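PDB 1RYB: chloroplastic group IIB intron splicing facilitator CRS2, chloroplastic from Zea mays, which is required for the splicing of chloroplast group IIB introns, acting in complexes with CAF1 or CAF2, and lacks peptidyl-tRNA hydrolase activity. Local coordinates for residues A[16-22]-A[70-76]; A[40-45]-A[178-183]; A[111-116]-A[146-151]. One frame throughout, in Å; residues are numbered along the deposited sequence.

Contact 1 (A[16-22]-A[70-76])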
loop_
_atom_site.group_PDB
_atom_site.type_symbol
_atom_site.label_atom_id
_atom_site.label_comp_id
_atom_site.label_asym_id
_atom_site.label_seq_id
_atom_site.Cartn_x
_atom_site.Cartn_y
_atom_site.Cartn_z
ATOM N N THR A 16 6.900 10.043 16.715
ATOM C CA THR A 16 7.229 8.748 16.203
ATOM C C THR A 16 6.841 8.672 14.707
ATOM O O THR A 16 5.728 9.048 14.322
ATOM C CB THR A 16 6.494 7.705 17.051
ATOM O OG1 THR A 16 6.784 7.966 18.422
ATOM C CG2 THR A 16 6.978 6.319 16.685
ATOM N N PRO A 17 7.785 8.264 13.840
ATOM C CA PRO A 17 7.482 8.268 12.381
ATOM C C PRO A 17 6.564 7.165 11.948
ATOM O O PRO A 17 6.304 6.221 12.697
ATOM C CB PRO A 17 8.809 8.106 11.633
ATOM C CG PRO A 17 9.811 7.613 12.674
ATOM C CD PRO A 17 9.163 7.779 14.073
ATOM N N TRP A 18 6.066 7.331 10.718
ATOM C CA TRP A 18 5.279 6.315 10.013
ATOM C C TRP A 18 6.026 5.855 8.785
ATOM O O TRP A 18 6.796 6.606 8.177
ATOM C CB TRP A 18 3.904 6.820 9.515
ATOM C CG TRP A 18 2.890 6.943 10.627
ATOM C CD1 TRP A 18 2.951 7.836 11.701
ATOM C CD2 TRP A 18 1.662 6.207 10.765
ATOM N NE1 TRP A 18 1.852 7.668 12.491
ATOM C CE2 TRP A 18 1.048 6.655 11.959
ATOM C CE3 TRP A 18 1.058 5.170 10.039
ATOM C CZ2 TRP A 18 -0.221 6.195 12.327
ATOM C CZ3 TRP A 18 -0.168 4.631 10.516
ATOM C CH2 TRP A 18 -0.770 5.139 11.629
ATOM N N LEU A 19 5.747 4.613 8.406
ATOM C CA LEU A 19 6.302 4.095 7.177
ATOM C C LEU A 19 5.095 3.720 6.370
ATOM O O LEU A 19 4.345 2.882 6.792
ATOM C CB LEU A 19 7.231 2.902 7.476
ATOM C CG LEU A 19 7.980 2.301 6.261
ATOM C CD1 LEU A 19 8.877 1.176 6.856
ATOM C CD2 LEU A 19 6.946 1.589 5.361
ATOM N N ILE A 20 4.881 4.389 5.238
ATOM C CA ILE A 20 3.740 4.177 4.425
ATOM C C ILE A 20 4.192 3.441 3.200
ATOM O O ILE A 20 4.886 4.028 2.293
ATOM C CB ILE A 20 3.094 5.570 4.079
ATOM C CG1 ILE A 20 2.593 6.294 5.392
ATOM C CG2 ILE A 20 1.902 5.353 3.099
ATOM C CD1 ILE A 20 2.245 7.719 5.165
ATOM N N ALA A 21 3.800 2.158 3.115
ATOM C CA ALA A 21 4.318 1.331 1.996
ATOM C C ALA A 21 3.224 0.849 1.079
ATOM O O ALA A 21 2.240 0.357 1.545
ATOM C CB ALA A 21 5.072 0.099 2.589
ATOM N N GLY A 22 3.406 1.050 -0.225
ATOM C CA GLY A 22 2.442 0.594 -1.226
ATOM C C GLY A 22 3.120 -0.583 -1.963
ATOM O O GLY A 22 4.339 -0.497 -2.316
ATOM N N VAL A 70 3.988 15.115 11.514
ATOM C CA VAL A 70 4.458 13.742 11.675
ATOM C C VAL A 70 5.438 13.385 10.560
ATOM O O VAL A 70 5.122 13.463 9.389
ATOM C CB VAL A 70 3.247 12.708 11.616
ATOM C CG1 VAL A 70 3.674 11.275 11.986
ATOM C CG2 VAL A 70 2.129 13.190 12.539
ATOM N N PRO A 71 6.567 12.950 10.943
ATOM C CA PRO A 71 7.581 12.488 9.953
ATOM C C PRO A 71 7.105 11.145 9.372
ATOM O O PRO A 71 6.645 10.238 10.096
ATOM C CB PRO A 71 8.842 12.253 10.771
ATOM C CG PRO A 71 8.559 12.742 12.183
ATOM C CD PRO A 71 7.065 12.977 12.352
ATOM N N VAL A 72 7.268 10.982 8.079
ATOM C CA VAL A 72 6.893 9.708 7.495
ATOM C C VAL A 72 7.919 9.333 6.436
ATOM O O VAL A 72 8.635 10.196 5.851
ATOM C CB VAL A 72 5.511 9.845 6.761
ATOM C CG1 VAL A 72 4.404 10.394 7.659
ATOM C CG2 VAL A 72 5.564 10.719 5.481
ATOM N N LEU A 73 7.927 8.055 6.113
ATOM C CA LEU A 73 8.630 7.650 4.905
ATOM C C LEU A 73 7.622 7.000 3.988
ATOM O O LEU A 73 6.689 6.400 4.471
ATOM C CB LEU A 73 9.900 6.855 5.113
ATOM C CG LEU A 73 9.812 5.612 5.925
ATOM C CD1 LEU A 73 10.896 4.679 5.403
ATOM C CD2 LEU A 73 10.154 5.892 7.384
ATOM N N VAL A 74 7.699 7.271 2.707
ATOM C CA VAL A 74 6.794 6.672 1.733
ATOM C C VAL A 74 7.601 5.725 0.918
ATOM O O VAL A 74 8.607 6.102 0.463
ATOM C CB VAL A 74 5.992 7.686 0.873
ATOM C CG1 VAL A 74 5.011 8.476 1.734
ATOM C CG2 VAL A 74 6.900 8.598 0.139
ATOM N N VAL A 75 7.171 4.477 0.772
ATOM C CA VAL A 75 8.029 3.448 0.199
ATOM C C VAL A 75 7.331 2.577 -0.859
ATOM O O VAL A 75 6.189 2.211 -0.667
ATOM C CB VAL A 75 8.344 2.487 1.367
ATOM C CG1 VAL A 75 9.164 1.274 0.933
ATOM C CG2 VAL A 75 8.980 3.171 2.542
ATOM N N LYS A 76 8.057 2.256 -1.927
ATOM C CA LYS A 76 7.652 1.326 -2.993
ATOM C C LYS A 76 8.772 0.310 -3.083
ATOM O O LYS A 76 9.871 0.593 -3.630
ATOM C CB LYS A 76 7.497 2.008 -4.360
ATOM C CG LYS A 76 6.300 3.010 -4.322
ATOM C CD LYS A 76 5.824 3.434 -5.728
ATOM C CE LYS A 76 6.854 4.305 -6.408
ATOM N NZ LYS A 76 6.452 4.825 -7.748
#
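Leu-19 and Leu-73 meet branch to branch, CG to CG at 3.8 Å, on one face of a parallel strand pair in the mixed sheet of this peptidyl-tRNA hydrolase-like fold. With its CG set anti to the backbone N (chi1 -176°), Leu-19 also reaches two residues further along the partner strand, where its CD2 lies 3.8 Å from CG2 of Val-75. Ala-21 lies on the same face. On the other, CD1 of Ile-20 approaches CB of Val-72 at 4.2 Å, while helix 37-48 adds Val-42 against Ile-20. Toward the N-terminal end, the indole of Trp-18 is met obliquely, its CD1 3.5 Å from CG1 of Val-70; His-101 stacks on this ring, and Leu-189 and Val-190 of helix 169-192 touch it too. The backbones are joined in the staggered ladder of parallel strands. Both the N and the O of Trp-18 and of Ile-20 are used, toward Pro-71 and Leu-73, and toward Leu-73 and Val-75. The last rung runs from Gly-22 N to Val-75 O, 3.0 Å. Beyond it Lys-76 runs past Phe-39 and Val-42 of helix 37-48, and its NZ forms a salt bridge with Asp-43 OD1.

Contact 2 (A[40-45]-A[178-183]); sequences EMVDRI and ALEQGV
Met-41 pushes its thioether over Gly-182 as a knob into the hole formed by Ala-178, Leu-179, Gly-182 and Val-183, in a helix-helix packing where the axes of these short segments come to 9.3 Å and cross at -56°. Gly-182 has no side chain to block this approach, and SD of Met-41 comes within 3.7 Å of its CA. Bends at chi2 and chi3 curl the chain so that CE ends 3.6 Å from Ala-178 O. Leu-179 answers from the second helix, laying CD2 against the backbone of Met-41, while its other methyl, CD1, is near OE2 of Glu-40, a carboxylate oxygen that is salt-bridged to Arg-172. Further along, CG2 of Val-183 fits between Ile-45 and Arg-44; it lies against CG of the arginine and sits over the centre of one guanidinium face. At the edge of that group Glu-180 is gripped side-on, its carboxylate only 19° from the guanidinium plane. The two bonds are nearly straight, and NH1 of Arg-44 has a further salt bridge to Glu-48, so the guanidinium is probably held firmly in rotation. NE donates to OE1 at 2.6 Å, and NH2 to the syn lone pair of OE2 at 2.7 Å.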
loop_
_atom_site.group_PDB
_atom_site.type_symbol
_atom_site.label_atom_id
_atom_site.label_comp_id
_atom_site.label_asym_id
_atom_site.label_seq_id
_atom_site.Cartn_x
_atom_site.Cartn_y
_atom_site.Cartn_z
ATOM N N GLU A 40 0.269 3.106 -6.911
ATOM C CA GLU A 40 -0.438 4.316 -7.325
ATOM C C GLU A 40 -0.830 5.156 -6.149
ATOM O O GLU A 40 -0.784 6.378 -6.172
ATOM C CB GLU A 40 -1.720 3.944 -8.133
ATOM C CG GLU A 40 -1.378 3.249 -9.516
ATOM C CD GLU A 40 -2.632 3.148 -10.367
ATOM O OE1 GLU A 40 -3.010 2.134 -10.883
ATOM O OE2 GLU A 40 -3.376 4.202 -10.316
ATOM N N MET A 41 -1.346 4.504 -5.091
ATOM C CA MET A 41 -1.797 5.255 -3.899
ATOM C C MET A 41 -0.644 5.981 -3.241
ATOM O O MET A 41 -0.765 7.142 -2.876
ATOM C CB MET A 41 -2.488 4.337 -2.853
ATOM C CG MET A 41 -3.094 5.086 -1.668
ATOM S SD MET A 41 -4.519 6.082 -2.146
ATOM C CE MET A 41 -5.799 4.796 -2.322
ATOM N N VAL A 42 0.449 5.259 -2.995
ATOM C CA VAL A 42 1.595 5.927 -2.416
ATOM C C VAL A 42 2.152 7.052 -3.346
ATOM O O VAL A 42 2.603 8.088 -2.871
ATOM C CB VAL A 42 2.683 4.995 -1.821
ATOM C CG1 VAL A 42 2.052 4.104 -0.767
ATOM C CG2 VAL A 42 3.391 4.181 -2.863
ATOM N N ASP A 43 2.106 6.864 -4.630
ATOM C CA ASP A 43 2.549 7.934 -5.508
ATOM C C ASP A 43 1.719 9.142 -5.310
ATOM O O ASP A 43 2.197 10.237 -5.347
ATOM C CB ASP A 43 2.466 7.562 -7.003
ATOM C CG ASP A 43 3.612 6.635 -7.418
ATOM O OD1 ASP A 43 4.682 6.590 -6.860
ATOM O OD2 ASP A 43 3.326 5.914 -8.483
ATOM N N ARG A 44 0.457 8.923 -5.121
ATOM C CA ARG A 44 -0.481 10.013 -4.943
ATOM C C ARG A 44 -0.287 10.658 -3.603
ATOM O O ARG A 44 -0.332 11.873 -3.465
ATOM C CB ARG A 44 -1.911 9.511 -5.174
ATOM C CG ARG A 44 -2.951 10.574 -4.914
ATOM C CD ARG A 44 -2.924 11.764 -5.904
ATOM N NE ARG A 44 -3.959 12.744 -5.497
ATOM C CZ ARG A 44 -3.806 13.775 -4.639
ATOM N NH1 ARG A 44 -2.639 14.135 -4.095
ATOM N NH2 ARG A 44 -4.875 14.497 -4.343
ATOM N N ILE A 45 -0.026 9.865 -2.569
ATOM C CA ILE A 45 0.231 10.466 -1.252
ATOM C C ILE A 45 1.514 11.295 -1.310
ATOM O O ILE A 45 1.583 12.457 -0.823
ATOM C CB ILE A 45 0.323 9.388 -0.169
ATOM C CG1 ILE A 45 -1.096 8.792 0.004
ATOM C CG2 ILE A 45 0.886 9.926 1.169
ATOM C CD1 ILE A 45 -1.044 7.447 0.719
ATOM N N ALA A 178 -10.965 6.513 -5.937
ATOM C CA ALA A 178 -10.472 5.925 -4.680
ATOM C C ALA A 178 -9.125 6.545 -4.270
ATOM O O ALA A 178 -8.817 6.661 -3.087
ATOM C CB ALA A 178 -10.238 4.440 -4.815
ATOM N N LEU A 179 -8.284 6.870 -5.246
ATOM C CA LEU A 179 -7.004 7.435 -4.854
ATOM C C LEU A 179 -7.241 8.772 -4.168
ATOM O O LEU A 179 -6.519 9.151 -3.259
ATOM C CB LEU A 179 -6.017 7.647 -6.025
ATOM C CG LEU A 179 -5.797 6.362 -6.816
ATOM C CD1 LEU A 179 -5.080 6.703 -8.129
ATOM C CD2 LEU A 179 -4.934 5.386 -5.983
ATOM N N GLU A 180 -8.184 9.553 -4.672
ATOM C CA GLU A 180 -8.353 10.833 -4.044
ATOM C C GLU A 180 -8.845 10.628 -2.612
ATOM O O GLU A 180 -8.480 11.367 -1.656
ATOM C CB GLU A 180 -9.366 11.658 -4.848
ATOM C CG GLU A 180 -8.758 12.220 -6.133
ATOM C CD GLU A 180 -7.385 12.807 -5.933
ATOM O OE1 GLU A 180 -6.384 12.370 -6.485
ATOM O OE2 GLU A 180 -7.378 13.842 -5.131
ATOM N N GLN A 181 -9.704 9.610 -2.445
ATOM C CA GLN A 181 -10.285 9.360 -1.127
ATOM C C GLN A 181 -9.232 8.871 -0.176
ATOM O O GLN A 181 -9.234 9.225 1.018
ATOM C CB GLN A 181 -11.387 8.309 -1.235
ATOM C CG GLN A 181 -11.860 7.867 0.154
ATOM C CD GLN A 181 -12.865 6.737 0.080
ATOM O OE1 GLN A 181 -13.115 6.163 -1.015
ATOM N NE2 GLN A 181 -13.535 6.487 1.213
ATOM N N GLY A 182 -8.343 8.046 -0.757
ATOM C CA GLY A 182 -7.229 7.426 -0.013
ATOM C C GLY A 182 -6.254 8.426 0.602
ATOM O O GLY A 182 -5.779 8.261 1.749
ATOM N N VAL A 183 -5.967 9.467 -0.128
ATOM C CA VAL A 183 -5.056 10.452 0.349
ATOM C C VAL A 183 -5.540 11.072 1.649
ATOM O O VAL A 183 -4.820 11.269 2.622
ATOM C CB VAL A 183 -4.812 11.509 -0.742
ATOM C CG1 VAL A 183 -3.842 12.543 -0.176
ATOM C CG2 VAL A 183 -4.140 10.818 -1.925
#

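Contact 3 (A[111-116]-A[146-151])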
loop_
_atom_site.group_PDB
_atom_site.type_symbol
_atom_site.label_atom_id
_atom_site.label_comp_id
_atom_site.label_asym_id
_atom_site.label_seq_id
_atom_site.Cartn_x
_atom_site.Cartn_y
_atom_site.Cartn_z
ATOM N N LEU A 111 -12.803 -7.135 -2.133
ATOM C CA LEU A 111 -13.613 -5.963 -2.085
ATOM C C LEU A 111 -13.891 -5.543 -3.475
ATOM O O LEU A 111 -13.051 -5.702 -4.347
ATOM C CB LEU A 111 -12.856 -4.811 -1.407
ATOM C CG LEU A 111 -12.590 -5.058 0.053
ATOM C CD1 LEU A 111 -11.673 -3.953 0.539
ATOM C CD2 LEU A 111 -13.903 -4.940 0.813
ATOM N N PRO A 112 -14.986 -4.921 -3.703
ATOM C CA PRO A 112 -15.279 -4.457 -5.058
ATOM C C PRO A 112 -14.296 -3.368 -5.576
ATOM O O PRO A 112 -13.728 -2.549 -4.859
ATOM C CB PRO A 112 -16.740 -3.886 -5.009
ATOM C CG PRO A 112 -17.390 -4.518 -3.770
ATOM C CD PRO A 112 -16.211 -4.922 -2.851
ATOM N N ASN A 113 -14.177 -3.289 -6.882
ATOM C CA ASN A 113 -13.308 -2.323 -7.422
ATOM C C ASN A 113 -13.494 -0.926 -6.904
ATOM O O ASN A 113 -14.562 -0.255 -7.030
ATOM C CB ASN A 113 -13.342 -2.351 -8.971
ATOM C CG ASN A 113 -12.251 -1.544 -9.611
ATOM O OD1 ASN A 113 -11.153 -2.036 -9.848
ATOM N ND2 ASN A 113 -12.626 -0.376 -10.070
ATOM N N GLY A 114 -12.415 -0.362 -6.473
ATOM C CA GLY A 114 -12.485 1.022 -6.066
ATOM C C GLY A 114 -12.921 1.202 -4.575
ATOM O O GLY A 114 -12.912 2.316 -4.046
ATOM N N VAL A 115 -13.365 0.166 -3.919
ATOM C CA VAL A 115 -13.776 0.344 -2.516
ATOM C C VAL A 115 -12.564 0.299 -1.596
ATOM O O VAL A 115 -11.712 -0.604 -1.683
ATOM C CB VAL A 115 -14.772 -0.769 -2.162
ATOM C CG1 VAL A 115 -15.167 -0.672 -0.699
ATOM C CG2 VAL A 115 -16.026 -0.539 -3.025
ATOM N N LEU A 116 -12.481 1.271 -0.652
ATOM C CA LEU A 116 -11.354 1.255 0.282
ATOM C C LEU A 116 -11.756 0.658 1.594
ATOM O O LEU A 116 -12.899 0.811 2.056
ATOM C CB LEU A 116 -10.881 2.694 0.580
ATOM C CG LEU A 116 -10.343 3.455 -0.645
ATOM C CD1 LEU A 116 -9.878 4.877 -0.264
ATOM C CD2 LEU A 116 -9.146 2.734 -1.276
ATOM N N LEU A 146 -4.457 -0.383 4.406
ATOM C CA LEU A 146 -5.499 0.233 3.609
ATOM C C LEU A 146 -5.658 -0.647 2.387
ATOM O O LEU A 146 -4.752 -0.753 1.527
ATOM C CB LEU A 146 -5.150 1.657 3.150
ATOM C CG LEU A 146 -6.211 2.309 2.267
ATOM C CD1 LEU A 146 -7.477 2.658 3.063
ATOM C CD2 LEU A 146 -5.617 3.569 1.647
ATOM N N SER A 147 -6.823 -1.371 2.321
ATOM C CA SER A 147 -7.085 -2.278 1.194
ATOM C C SER A 147 -7.705 -1.449 0.104
ATOM O O SER A 147 -8.578 -0.604 0.405
ATOM C CB SER A 147 -8.137 -3.367 1.564
ATOM O OG SER A 147 -7.636 -4.211 2.572
ATOM N N ILE A 148 -7.281 -1.681 -1.130
ATOM C CA ILE A 148 -7.852 -1.016 -2.294
ATOM C C ILE A 148 -8.553 -2.099 -3.123
ATOM O O ILE A 148 -7.878 -2.925 -3.713
ATOM C CB ILE A 148 -6.813 -0.318 -3.197
ATOM C CG1 ILE A 148 -6.183 0.803 -2.411
ATOM C CG2 ILE A 148 -7.525 0.284 -4.389
ATOM C CD1 ILE A 148 -4.894 1.323 -3.057
ATOM N N GLY A 149 -9.930 -2.114 -3.099
ATOM C CA GLY A 149 -10.646 -3.187 -3.778
ATOM C C GLY A 149 -10.381 -3.201 -5.263
ATOM O O GLY A 149 -10.329 -2.181 -5.948
ATOM N N ILE A 150 -10.211 -4.395 -5.760
ATOM C CA ILE A 150 -10.081 -4.608 -7.226
ATOM C C ILE A 150 -11.113 -5.674 -7.782
ATOM O O ILE A 150 -11.150 -5.953 -8.964
ATOM C CB ILE A 150 -8.634 -4.947 -7.659
ATOM C CG1 ILE A 150 -8.112 -6.268 -6.993
ATOM C CG2 ILE A 150 -7.728 -3.748 -7.364
ATOM C CD1 ILE A 150 -6.950 -6.927 -7.763
ATOM N N GLY A 151 -11.911 -6.245 -6.894
ATOM C CA GLY A 151 -12.901 -7.273 -7.219
ATOM C C GLY A 151 -12.248 -8.576 -7.589
ATOM O O GLY A 151 -11.072 -8.690 -7.482
HETATM O O HOH W 1 -10.424 -4.315 -10.894
#
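Leu-116 and Ile-148 lie side by side and point the same way, CD2 of the leucine 3.7 Å from CG1 of the isoleucine, as a non-hydrogen-bonded pair between antiparallel strands. The CB of Leu-116 also meets a methyl of Leu-146, two residues back along the same strand. Leu-111 contributes from the far end of its segment: with CG turned beside the backbone N (chi1 -67°), CD1 settles on CB of Ser-147 at 3.7 Å, and its own CB rests on the CA of Gly-149. That glycine is the tight point. A type II beta turn from Pro-112 to Val-115, with Gly-114 at positive phi, folds over it, leaving no room for a side chain there. Its N donates to Val-115 O at 2.7 Å, and its O accepts from Gly-114 N at 2.8 Å, a donor that stands well above the carbonyl plane. Gly-151 N donates to Leu-111 O, continuing the grip beyond the strand. Asn-113, its CG anti to the backbone N, places its amide OD1 beside CA of Ile-150; one water donates to both Asn-113 OD1 and Ile-150 O, at 2.6 Å each, while ND2 bonds to Gln-174 and to Glu-171 O.

The segment 111-116 leads from strand 102-108 into edge strand 116-119, beside strand 145-149. The Ile-150 side chain approaches Asp-107, thought by similarity to stabilise the basic form of His-35, the presumed catalytic histidine of related hydrolases. Ser-147 OG bonds to Tyr-106 and Asp-108, and helices 37-48 and 169-192 pack through Met-41 and Ala-178 on Leu-116.

From the N terminus, strand 18-22 opens contact 1, which closes when strand 70-77 comes alongside it. Helix 37-48 lies within that loop and opens contact 2, completed only by the long helix 169-192, so the first two contacts cross along the chain. Contact 3 opens after contact 1 has closed and is itself complete before 178-183 arrives; it is therefore contained in the span of contact 2. Contacts 1 and 3 belong to the same sheet on opposite sides of the chain's centre, about 7 Å apart at their nearest atoms. Contact 2 bridges them: Val-42 packs on Gly-22, and Ala-178 touches Gly-114, tying the two helices to both parts of the sheet.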